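Local coordinates for acyl-CoA dehydrogenase domain protein Tcur3483 (Thermomonospora curvata, PDB 6WY9) that belongs to the acyl-CoA dehydrogenase family, carries FAD and probably oxidises CH-CH bonds of acyl-thioester substrates, at residues F109-P117 and I135-I144; L32-L43 and M68-Y77. All coordinates share one frame; numbering follows the deposited sequence. Where two conformers were deposited one is given.

Contact 1. Residues F109-P117 and I135-I144. With FDA (dihydroflavine-adenine dinucleotide), chain C.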
loop_
_atom_site.group_PDB
_atom_site.type_symbol
_atom_site.label_atom_id
_atom_site.label_comp_id
_atom_site.label_asym_id
_atom_site.label_seq_id
_atom_site.Cartn_x
_atom_site.Cartn_y
_atom_site.Cartn_z
ATOM N N PHE A 109 -26.713 -15.651 -12.299
ATOM C CA PHE A 109 -25.721 -16.359 -11.485
ATOM C C PHE A 109 -26.349 -16.851 -10.184
ATOM O O PHE A 109 -26.292 -18.032 -9.834
ATOM C CB PHE A 109 -24.532 -15.441 -11.147
ATOM C CG PHE A 109 -23.579 -15.162 -12.293
ATOM C CD1 PHE A 109 -22.570 -16.052 -12.613
ATOM C CD2 PHE A 109 -23.649 -13.966 -12.998
ATOM C CE1 PHE A 109 -21.682 -15.774 -13.651
ATOM C CE2 PHE A 109 -22.761 -13.683 -14.027
ATOM C CZ PHE A 109 -21.785 -14.585 -14.354
ATOM N N VAL A 110 -26.927 -15.916 -9.430
ATOM C CA VAL A 110 -27.452 -16.258 -8.110
ATOM C C VAL A 110 -28.443 -17.410 -8.207
ATOM O O VAL A 110 -28.436 -18.319 -7.377
ATOM C CB VAL A 110 -28.078 -15.023 -7.442
ATOM C CG1 VAL A 110 -28.832 -15.410 -6.227
ATOM C CG2 VAL A 110 -26.996 -14.055 -7.051
ATOM N N THR A 111 -29.310 -17.391 -9.207
ATOM C CA THR A 111 -30.357 -18.401 -9.246
ATOM C C THR A 111 -29.813 -19.740 -9.715
ATOM O O THR A 111 -30.142 -20.782 -9.140
ATOM C CB THR A 111 -31.504 -17.938 -10.144
ATOM O OG1 THR A 111 -32.080 -16.745 -9.582
ATOM C CG2 THR A 111 -32.593 -19.030 -10.228
ATOM N N VAL A 112 -28.954 -19.716 -10.729
ATOM C CA VAL A 112 -28.476 -20.934 -11.365
ATOM C C VAL A 112 -27.277 -21.514 -10.640
ATOM O O VAL A 112 -27.173 -22.732 -10.501
ATOM C CB VAL A 112 -28.168 -20.650 -12.843
ATOM C CG1 VAL A 112 -27.280 -21.755 -13.439
ATOM C CG2 VAL A 112 -29.477 -20.587 -13.597
ATOM N N ASN A 113 -26.399 -20.673 -10.114
ATOM C CA ASN A 113 -25.150 -21.138 -9.531
ATOM C C ASN A 113 -25.104 -21.073 -8.028
ATOM O O ASN A 113 -24.117 -21.510 -7.430
ATOM C CB ASN A 113 -24.004 -20.337 -10.109
ATOM C CG ASN A 113 -23.676 -20.783 -11.486
ATOM O OD1 ASN A 113 -24.354 -20.420 -12.450
ATOM N ND2 ASN A 113 -22.660 -21.621 -11.597
ATOM N N THR A 114 -26.108 -20.554 -7.415
ATOM C CA THR A 114 -26.099 -20.384 -5.974
ATOM C C THR A 114 -27.276 -21.067 -5.300
ATOM O O THR A 114 -27.101 -21.765 -4.290
ATOM C CB THR A 114 -26.073 -18.860 -5.731
ATOM O OG1 THR A 114 -24.750 -18.370 -6.020
ATOM C CG2 THR A 114 -26.448 -18.507 -4.393
ATOM N N VAL A 115 -28.469 -20.916 -5.847
ATOM C CA VAL A 115 -29.655 -21.480 -5.228
ATOM C C VAL A 115 -29.886 -22.911 -5.696
ATOM O O VAL A 115 -30.158 -23.812 -4.893
ATOM C CB VAL A 115 -30.863 -20.562 -5.517
ATOM C CG1 VAL A 115 -32.169 -21.224 -5.098
ATOM C CG2 VAL A 115 -30.690 -19.210 -4.798
ATOM N N GLY A 116 -29.766 -23.159 -6.996
ATOM C CA GLY A 116 -29.982 -24.487 -7.501
ATOM C C GLY A 116 -29.083 -25.509 -6.832
ATOM O O GLY A 116 -29.535 -26.580 -6.394
ATOM N N PRO A 117 -27.783 -25.204 -6.749
ATOM C CA PRO A 117 -26.853 -26.189 -6.174
ATOM C C PRO A 117 -27.035 -26.376 -4.677
ATOM O O PRO A 117 -26.730 -27.454 -4.155
ATOM C CB PRO A 117 -25.465 -25.617 -6.516
ATOM C CG PRO A 117 -25.703 -24.654 -7.656
ATOM C CD PRO A 117 -27.065 -24.070 -7.368
ATOM N N ILE A 135 -35.954 -23.278 -12.972
ATOM C CA ILE A 135 -34.661 -22.602 -12.992
ATOM C C ILE A 135 -33.927 -22.945 -14.282
ATOM O O ILE A 135 -33.488 -22.064 -15.032
ATOM C CB ILE A 135 -33.829 -22.984 -11.756
ATOM C CG1 ILE A 135 -34.459 -22.397 -10.487
ATOM C CG2 ILE A 135 -32.369 -22.554 -11.975
ATOM C CD1 ILE A 135 -33.609 -22.542 -9.233
ATOM N N LEU A 136 -33.807 -24.242 -14.561
ATOM C CA LEU A 136 -33.165 -24.721 -15.775
ATOM C C LEU A 136 -33.746 -24.057 -17.016
ATOM O O LEU A 136 -33.004 -23.585 -17.884
ATOM C CB LEU A 136 -33.307 -26.240 -15.850
ATOM C CG LEU A 136 -32.582 -26.986 -16.964
ATOM C CD1 LEU A 136 -31.052 -26.809 -16.881
ATOM C CD2 LEU A 136 -32.988 -28.467 -16.937
ATOM N N SER A 137 -35.071 -24.034 -17.133
ATOM C CA SER A 137 -35.719 -23.520 -18.338
ATOM C C SER A 137 -35.706 -22.002 -18.409
ATOM O O SER A 137 -36.262 -21.431 -19.353
ATOM C CB SER A 137 -37.159 -24.012 -18.393
ATOM O OG SER A 137 -37.822 -23.611 -17.204
ATOM N N GLY A 138 -35.098 -21.341 -17.433
ATOM C CA GLY A 138 -35.141 -19.899 -17.385
ATOM C C GLY A 138 -36.493 -19.324 -17.046
ATOM O O GLY A 138 -36.766 -18.180 -17.406
ATOM N N ASP A 139 -37.354 -20.083 -16.370
ATOM C CA ASP A 139 -38.663 -19.569 -15.995
ATOM C C ASP A 139 -38.757 -19.137 -14.536
ATOM O O ASP A 139 -39.695 -18.413 -14.188
ATOM C CB ASP A 139 -39.755 -20.611 -16.282
ATOM C CG ASP A 139 -39.964 -20.823 -17.769
ATOM O OD1 ASP A 139 -40.353 -19.860 -18.470
ATOM O OD2 ASP A 139 -39.701 -21.944 -18.244
ATOM N N ILE A 140 -37.825 -19.548 -13.679
ATOM C CA ILE A 140 -37.857 -19.190 -12.268
ATOM C C ILE A 140 -36.574 -18.453 -11.924
ATOM O O ILE A 140 -35.474 -18.979 -12.148
ATOM C CB ILE A 140 -38.000 -20.417 -11.360
ATOM C CG1 ILE A 140 -39.327 -21.122 -11.597
ATOM C CG2 ILE A 140 -37.877 -19.982 -9.890
ATOM C CD1 ILE A 140 -39.332 -22.519 -11.053
ATOM N N VAL A 141 -36.713 -17.261 -11.356
ATOM C CA VAL A 141 -35.571 -16.504 -10.861
ATOM C C VAL A 141 -35.771 -16.240 -9.376
ATOM O O VAL A 141 -36.899 -16.012 -8.924
ATOM C CB VAL A 141 -35.360 -15.188 -11.645
ATOM C CG1 VAL A 141 -34.408 -14.229 -10.886
ATOM C CG2 VAL A 141 -34.807 -15.483 -13.055
ATOM N N PHE A 142 -34.673 -16.304 -8.618
ATOM C CA PHE A 142 -34.653 -16.145 -7.174
ATOM C C PHE A 142 -33.925 -14.871 -6.804
ATOM O O PHE A 142 -33.020 -14.436 -7.514
ATOM C CB PHE A 142 -33.936 -17.303 -6.470
ATOM C CG PHE A 142 -34.836 -18.485 -6.131
ATOM C CD1 PHE A 142 -35.187 -19.398 -7.102
ATOM C CD2 PHE A 142 -35.306 -18.687 -4.823
ATOM C CE1 PHE A 142 -36.015 -20.495 -6.795
ATOM C CE2 PHE A 142 -36.120 -19.778 -4.509
ATOM C CZ PHE A 142 -36.470 -20.683 -5.511
ATOM N N ALA A 143 -34.284 -14.305 -5.657
ATOM C CA ALA A 143 -33.510 -13.228 -5.063
ATOM C C ALA A 143 -33.135 -13.635 -3.636
ATOM O O ALA A 143 -33.841 -14.419 -2.995
ATOM C CB ALA A 143 -34.300 -11.892 -5.124
ATOM N N ILE A 144 -31.989 -13.141 -3.149
ATOM C CA ILE A 144 -31.465 -13.544 -1.841
ATOM C C ILE A 144 -31.953 -12.568 -0.777
ATOM O O ILE A 144 -31.623 -11.372 -0.817
ATOM C CB ILE A 144 -29.926 -13.599 -1.819
ATOM C CG1 ILE A 144 -29.352 -14.588 -2.837
ATOM C CG2 ILE A 144 -29.483 -14.030 -0.402
ATOM C CD1 ILE A 144 -29.826 -16.024 -2.615
HETATM P PA FDA C . -22.298 -3.130 8.068
HETATM O O1A FDA C . -22.842 -1.881 8.684
HETATM O O2A FDA C . -22.545 -4.485 8.753
HETATM O O5B FDA C . -20.608 -3.014 8.078
HETATM C C5B FDA C . -20.260 -1.840 7.394
HETATM C C4B FDA C . -18.721 -1.807 7.332
HETATM O O4B FDA C . -18.257 -1.993 8.753
HETATM C C3B FDA C . -18.119 -3.031 6.640
HETATM O O3B FDA C . -17.956 -2.842 5.283
HETATM C C2B FDA C . -16.742 -3.088 7.277
HETATM O O2B FDA C . -15.834 -2.007 6.837
HETATM C C1B FDA C . -17.023 -2.780 8.780
HETATM N N9A FDA C . -17.165 -3.962 9.629
HETATM C C8A FDA C . -18.317 -4.729 9.891
HETATM N N7A FDA C . -18.091 -5.698 10.770
HETATM C C5A FDA C . -16.758 -5.578 11.097
HETATM C C6A FDA C . -15.946 -6.340 11.951
HETATM N N6A FDA C . -16.434 -7.387 12.644
HETATM N N1A FDA C . -14.640 -6.031 12.106
HETATM C C2A FDA C . -14.216 -4.963 11.368
HETATM N N3A FDA C . -14.867 -4.146 10.505
HETATM C C4A FDA C . -16.161 -4.489 10.406
HETATM N N1 FDA C . -27.847 -8.642 0.711
HETATM C C2 FDA C . -28.857 -9.619 0.583
HETATM O O2 FDA C . -29.364 -10.136 1.602
HETATM N N3 FDA C . -29.228 -9.951 -0.715
HETATM C C4 FDA C . -28.676 -9.374 -1.882
HETATM O O4 FDA C . -29.089 -9.718 -2.982
HETATM C C4X FDA C . -27.655 -8.386 -1.659
HETATM N N5 FDA C . -27.061 -7.766 -2.759
HETATM C C5X FDA C . -26.486 -6.537 -2.574
HETATM C C6 FDA C . -26.265 -5.707 -3.610
HETATM C C7 FDA C . -25.692 -4.434 -3.369
HETATM C C7M FDA C . -25.481 -3.587 -4.487
HETATM C C8 FDA C . -25.331 -4.032 -2.137
HETATM C C8M FDA C . -24.723 -2.710 -1.884
HETATM C C9 FDA C . -25.526 -4.895 -1.071
HETATM C C9A FDA C . -26.114 -6.135 -1.294
HETATM N N10 FDA C . -26.318 -7.027 -0.228
HETATM C C10 FDA C . -27.277 -8.028 -0.415
HETATM C "C1'" FDA C . -26.032 -6.563 1.159
HETATM C "C2'" FDA C . -24.613 -6.984 1.633
HETATM O "O2'" FDA C . -24.567 -8.306 1.881
HETATM C "C3'" FDA C . -24.372 -6.094 2.935
HETATM O "O3'" FDA C . -24.205 -4.733 2.591
HETATM C "C4'" FDA C . -23.190 -6.621 3.735
HETATM O "O4'" FDA C . -23.572 -7.836 4.282
HETATM C "C5'" FDA C . -22.780 -5.541 4.772
HETATM O "O5'" FDA C . -23.857 -5.361 5.644
HETATM P P FDA C . -24.054 -3.761 5.934
HETATM O O1P FDA C . -24.242 -3.163 4.625
HETATM O O2P FDA C . -25.135 -3.639 6.997
HETATM O O3P FDA C . -22.629 -3.138 6.516
#

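Contact 2. Residues L32-L43 and M68-Y77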
loop_
_atom_site.group_PDB
_atom_site.type_symbol
_atom_site.label_atom_id
_atom_site.label_comp_id
_atom_site.label_asym_id
_atom_site.label_seq_id
_atom_site.Cartn_x
_atom_site.Cartn_y
_atom_site.Cartn_z
ATOM N N LEU A 32 -15.797 -23.226 -28.405
ATOM C CA LEU A 32 -16.895 -22.806 -27.543
ATOM C C LEU A 32 -16.970 -21.291 -27.477
ATOM O O LEU A 32 -18.048 -20.691 -27.601
ATOM C CB LEU A 32 -16.703 -23.388 -26.143
ATOM C CG LEU A 32 -17.711 -22.933 -25.100
ATOM C CD1 LEU A 32 -19.121 -23.369 -25.518
ATOM C CD2 LEU A 32 -17.295 -23.592 -23.797
ATOM N N ARG A 33 -15.814 -20.653 -27.317
ATOM C CA ARG A 33 -15.756 -19.201 -27.308
ATOM C C ARG A 33 -16.394 -18.627 -28.572
ATOM O O ARG A 33 -17.212 -17.708 -28.505
ATOM C CB ARG A 33 -14.286 -18.757 -27.156
ATOM C CG ARG A 33 -14.082 -17.524 -26.303
ATOM C CD ARG A 33 -12.612 -17.135 -26.024
ATOM N NE ARG A 33 -12.147 -17.711 -24.764
ATOM C CZ ARG A 33 -12.523 -17.284 -23.550
ATOM N NH1 ARG A 33 -13.386 -16.275 -23.409
ATOM N NH2 ARG A 33 -12.044 -17.872 -22.460
ATOM N N ALA A 34 -16.027 -19.161 -29.750
ATOM C CA ALA A 34 -16.479 -18.575 -31.015
ATOM C C ALA A 34 -17.976 -18.796 -31.245
ATOM O O ALA A 34 -18.664 -17.930 -31.818
ATOM C CB ALA A 34 -15.667 -19.158 -32.186
ATOM N N GLU A 35 -18.475 -19.973 -30.844
ATOM C CA GLU A 35 -19.900 -20.251 -30.856
ATOM C C GLU A 35 -20.666 -19.255 -29.984
ATOM O O GLU A 35 -21.718 -18.747 -30.384
ATOM C CB GLU A 35 -20.151 -21.684 -30.366
ATOM C CG GLU A 35 -21.612 -21.972 -30.103
ATOM C CD GLU A 35 -21.879 -23.396 -29.605
ATOM O OE1 GLU A 35 -23.055 -23.782 -29.515
ATOM O OE2 GLU A 35 -20.921 -24.133 -29.309
ATOM N N LEU A 36 -20.184 -19.008 -28.767
ATOM C CA LEU A 36 -20.955 -18.146 -27.869
ATOM C C LEU A 36 -20.987 -16.700 -28.356
ATOM O O LEU A 36 -21.980 -16.002 -28.116
ATOM C CB LEU A 36 -20.426 -18.225 -26.425
ATOM C CG LEU A 36 -20.747 -19.523 -25.654
ATOM C CD1 LEU A 36 -19.799 -19.711 -24.457
ATOM C CD2 LEU A 36 -22.221 -19.572 -25.198
ATOM N N ARG A 37 -19.943 -16.233 -29.054
ATOM C CA ARG A 37 -19.992 -14.890 -29.636
ATOM C C ARG A 37 -21.061 -14.806 -30.710
ATOM O O ARG A 37 -21.897 -13.896 -30.695
ATOM C CB ARG A 37 -18.639 -14.498 -30.233
ATOM C CG ARG A 37 -17.469 -14.625 -29.289
ATOM C CD ARG A 37 -17.179 -13.352 -28.569
ATOM N NE ARG A 37 -15.963 -12.795 -29.075
ATOM C CZ ARG A 37 -14.766 -12.837 -28.486
ATOM N NH1 ARG A 37 -13.755 -12.276 -29.107
ATOM N NH2 ARG A 37 -14.579 -13.398 -27.305
ATOM N N ALA A 38 -21.025 -15.716 -31.689
ATOM C CA ALA A 38 -22.104 -15.755 -32.665
ATOM C C ALA A 38 -23.468 -15.735 -31.964
ATOM O O ALA A 38 -24.371 -14.970 -32.338
ATOM C CB ALA A 38 -21.950 -16.989 -33.557
ATOM N N TYR A 39 -23.625 -16.536 -30.908
ATOM C CA TYR A 39 -24.935 -16.659 -30.279
ATOM C C TYR A 39 -25.380 -15.348 -29.623
ATOM O O TYR A 39 -26.499 -14.861 -29.869
ATOM C CB TYR A 39 -24.903 -17.781 -29.245
ATOM C CG TYR A 39 -26.140 -17.851 -28.389
ATOM C CD1 TYR A 39 -27.352 -18.297 -28.917
ATOM C CD2 TYR A 39 -26.098 -17.506 -27.045
ATOM C CE1 TYR A 39 -28.510 -18.386 -28.113
ATOM C CE2 TYR A 39 -27.256 -17.598 -26.225
ATOM C CZ TYR A 39 -28.452 -18.029 -26.773
ATOM O OH TYR A 39 -29.594 -18.121 -25.989
ATOM N N PHE A 40 -24.530 -14.784 -28.757
ATOM C CA PHE A 40 -24.869 -13.528 -28.094
ATOM C C PHE A 40 -25.040 -12.396 -29.091
ATOM O O PHE A 40 -25.860 -11.493 -28.866
ATOM C CB PHE A 40 -23.800 -13.157 -27.063
ATOM C CG PHE A 40 -23.735 -14.093 -25.914
ATOM C CD1 PHE A 40 -24.896 -14.575 -25.331
ATOM C CD2 PHE A 40 -22.521 -14.480 -25.382
ATOM C CE1 PHE A 40 -24.848 -15.443 -24.255
ATOM C CE2 PHE A 40 -22.461 -15.355 -24.311
ATOM C CZ PHE A 40 -23.628 -15.842 -23.743
ATOM N N ASN A 41 -24.272 -12.412 -30.189
ATOM C CA ASN A 41 -24.447 -11.392 -31.213
ATOM C C ASN A 41 -25.851 -11.441 -31.790
ATOM O O ASN A 41 -26.424 -10.401 -32.128
ATOM C CB ASN A 41 -23.409 -11.551 -32.334
ATOM C CG ASN A 41 -23.499 -10.441 -33.361
ATOM O OD1 ASN A 41 -22.966 -9.352 -33.156
ATOM N ND2 ASN A 41 -24.173 -10.709 -34.477
ATOM N N GLY A 42 -26.412 -12.637 -31.936
ATOM C CA GLY A 42 -27.770 -12.767 -32.426
ATOM C C GLY A 42 -28.839 -12.350 -31.445
ATOM O O GLY A 42 -30.026 -12.464 -31.765
ATOM N N LEU A 43 -28.442 -11.894 -30.253
ATOM C CA LEU A 43 -29.336 -11.406 -29.209
ATOM C C LEU A 43 -29.121 -9.933 -28.900
ATOM O O LEU A 43 -30.081 -9.152 -28.925
ATOM C CB LEU A 43 -29.139 -12.219 -27.920
ATOM C CG LEU A 43 -29.357 -13.723 -27.945
ATOM C CD1 LEU A 43 -29.333 -14.259 -26.518
ATOM C CD2 LEU A 43 -30.680 -14.035 -28.620
ATOM N N MET A 68 -34.628 -16.506 -22.668
ATOM C CA MET A 68 -33.978 -16.893 -23.916
ATOM C C MET A 68 -32.834 -17.866 -23.657
ATOM O O MET A 68 -32.786 -18.956 -24.240
ATOM C CB MET A 68 -33.488 -15.655 -24.670
ATOM C CG MET A 68 -34.531 -15.094 -25.619
ATOM S SD MET A 68 -33.896 -13.851 -26.749
ATOM C CE MET A 68 -33.692 -12.452 -25.640
ATOM N N LEU A 69 -31.897 -17.486 -22.780
ATOM C CA LEU A 69 -30.799 -18.388 -22.430
ATOM C C LEU A 69 -31.311 -19.750 -21.986
ATOM O O LEU A 69 -30.744 -20.789 -22.347
ATOM C CB LEU A 69 -29.957 -17.782 -21.311
ATOM C CG LEU A 69 -29.201 -16.499 -21.604
ATOM C CD1 LEU A 69 -28.762 -15.903 -20.271
ATOM C CD2 LEU A 69 -28.030 -16.781 -22.538
ATOM N N GLY A 70 -32.383 -19.760 -21.190
ATOM C CA GLY A 70 -32.872 -21.010 -20.622
ATOM C C GLY A 70 -33.418 -21.951 -21.675
ATOM O O GLY A 70 -33.016 -23.120 -21.759
ATOM N N SER A 71 -34.338 -21.463 -22.502
ATOM C CA SER A 71 -34.830 -22.326 -23.568
ATOM C C SER A 71 -33.723 -22.748 -24.538
ATOM O O SER A 71 -33.843 -23.810 -25.152
ATOM C CB SER A 71 -35.994 -21.651 -24.300
ATOM O OG SER A 71 -35.691 -20.307 -24.598
ATOM N N ASP A 72 -32.626 -21.988 -24.667
ATOM C CA ASP A 72 -31.546 -22.431 -25.544
ATOM C C ASP A 72 -30.547 -23.366 -24.869
ATOM O O ASP A 72 -29.569 -23.766 -25.514
ATOM C CB ASP A 72 -30.794 -21.239 -26.146
ATOM C CG ASP A 72 -31.637 -20.467 -27.121
ATOM O OD1 ASP A 72 -32.613 -21.044 -27.646
ATOM O OD2 ASP A 72 -31.342 -19.282 -27.347
ATOM N N GLY A 73 -30.758 -23.728 -23.609
ATOM C CA GLY A 73 -29.962 -24.754 -22.962
ATOM C C GLY A 73 -28.698 -24.287 -22.272
ATOM O O GLY A 73 -27.894 -25.129 -21.862
ATOM N N TRP A 74 -28.479 -22.986 -22.126
ATOM C CA TRP A 74 -27.203 -22.551 -21.571
ATOM C C TRP A 74 -27.205 -22.457 -20.048
ATOM O O TRP A 74 -26.129 -22.498 -19.437
ATOM C CB TRP A 74 -26.798 -21.200 -22.163
ATOM C CG TRP A 74 -26.381 -21.264 -23.603
ATOM C CD1 TRP A 74 -27.027 -20.702 -24.666
ATOM C CD2 TRP A 74 -25.234 -21.941 -24.139
ATOM N NE1 TRP A 74 -26.349 -20.975 -25.829
ATOM C CE2 TRP A 74 -25.242 -21.732 -25.535
ATOM C CE3 TRP A 74 -24.199 -22.692 -23.578
ATOM C CZ2 TRP A 74 -24.242 -22.250 -26.384
ATOM C CZ3 TRP A 74 -23.202 -23.208 -24.429
ATOM C CH2 TRP A 74 -23.240 -22.985 -25.811
ATOM N N LEU A 75 -28.379 -22.356 -19.422
ATOM C CA LEU A 75 -28.429 -22.240 -17.966
ATOM C C LEU A 75 -27.947 -23.514 -17.269
ATOM O O LEU A 75 -27.236 -23.445 -16.258
ATOM C CB LEU A 75 -29.849 -21.869 -17.533
ATOM C CG LEU A 75 -30.282 -20.492 -18.050
ATOM C CD1 LEU A 75 -31.574 -20.009 -17.358
ATOM C CD2 LEU A 75 -29.135 -19.462 -17.901
ATOM N N GLY A 76 -28.304 -24.687 -17.783
ATOM C CA GLY A 76 -27.845 -25.883 -17.104
ATOM C C GLY A 76 -26.501 -26.387 -17.575
ATOM O O GLY A 76 -26.136 -27.535 -17.304
ATOM N N TYR A 77 -25.754 -25.551 -18.294
ATOM C CA TYR A 77 -24.511 -25.989 -18.915
ATOM C C TYR A 77 -23.594 -26.686 -17.921
ATOM O O TYR A 77 -22.992 -27.719 -18.237
ATOM C CB TYR A 77 -23.806 -24.778 -19.520
ATOM C CG TYR A 77 -22.770 -25.119 -20.569
ATOM C CD1 TYR A 77 -23.133 -25.706 -21.780
ATOM C CD2 TYR A 77 -21.430 -24.802 -20.370
ATOM C CE1 TYR A 77 -22.168 -25.985 -22.766
ATOM C CE2 TYR A 77 -20.472 -25.072 -21.334
ATOM C CZ TYR A 77 -20.842 -25.657 -22.524
ATOM O OH TYR A 77 -19.862 -25.924 -23.448
#

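Contact 1. Residues F109-P117 and I135-I144
Thr111 makes the polar link between helix 109-117 and the start of strand 142-144. Phe142 N donates to Thr111 OG1 at 2.8 Å, and the bond is nearly straight, at 169°. OG1 lies anti to the carbonyl carbon of Thr111 (chi1 -63°), which turns the hydroxyl to the strand and the methyl CG2 to Ile135. Thr111 CG2 sits 3.8 Å from Ile135 CD1 and also reaches the edge of the Phe142 ring.

In a CH-pi contact, Val115 CG1 stands over the centre of the Phe142 ring, 3.9 Å from its centroid and 9° off the normal.

The rest is aliphatic packing. Val110 CG1 meets Ile144 CG1 at 3.5 Å. Val115 CG2 lies 4.0 Å from Ile144 CD1. Val112 CG2 and Ile135 CG2 pass each other at 3.9 Å.

The flavin N3 donates to Ile144 O at 2.8 Å. Tyr146 N and Thr147 N also bond the cofactor. The contact joins the helical N-terminal part to the first strand of the mixed sheet, at the flavin site. The helix thus packs against a residue whose carbonyl accepts a hydrogen bond from the pyrimidine end of the flavin, and a side chain satisfies the buried amide of Phe142.

Contact 2. Residues L32-L43 and M68-Y77
Met68 meets Leu43 at one end of the interface, where Met68 SD lies 3.7 Å from Leu43 CD2 as the side chains run past each other. Leu69 CD2 lies at the ring edges of Tyr39 and Phe40, 3.9 Å from Phe40 CE1.

Asp72 OD2 accepts a very short hydrogen bond, 2.5 Å, from Tyr39 OH. The carboxylate is turned 76° from the ring. CG of Tyr39 is anti to its N (chi1 171°), which sends the ring out from the helix to Asp72 and Trp74. Gly73 ends the helix in a Schellman motif.

Trp74 NE1 lies over one face of Tyr39, towards the rim; the Tyr39 ring and the five-membered ring of Trp74 meet obliquely, at 51°. Leu36 CD2 covers a face of the indole, 3.5 Å from the centroid of the six-membered ring. Glu35, extended, brings OE1 to the indole edge, 3.7 Å from Trp74 CZ2. Tyr77 OH abuts both methyls of Leu32, 3.4 Å from Leu32 CD1.

This is packing within the helical N-terminal domain, away from the flavin site. Helix 90-103 lies against helix 26-41, through Leu36 on Leu96 and Arg33 and Arg37 salt-bridged to Glu99, and against the turn, through Tyr77 on Glu92.

In the fold
From the N terminus, helix 26-41 comes first. Contact 2 brings the end of helix 62-71 and the turn after it back onto that helix, closing a loop that includes helix 47-55. The chain then runs through helix 90-103 before contact 1 opens on helix 109-122. Contact 1 closes with the last turn of helix 125-136 and the start of strand 142-145, which begins the mixed sheet. The two contacts lie in series, neither nested nor crossed, with centres about 17 Å apart. They still touch: Leu75 O packs against Val112 CG1, and Gly76 CA against Leu136 CD1. Residues 68-77 therefore bridge the first helix and the helices of contact 1, whose strand binds the flavin.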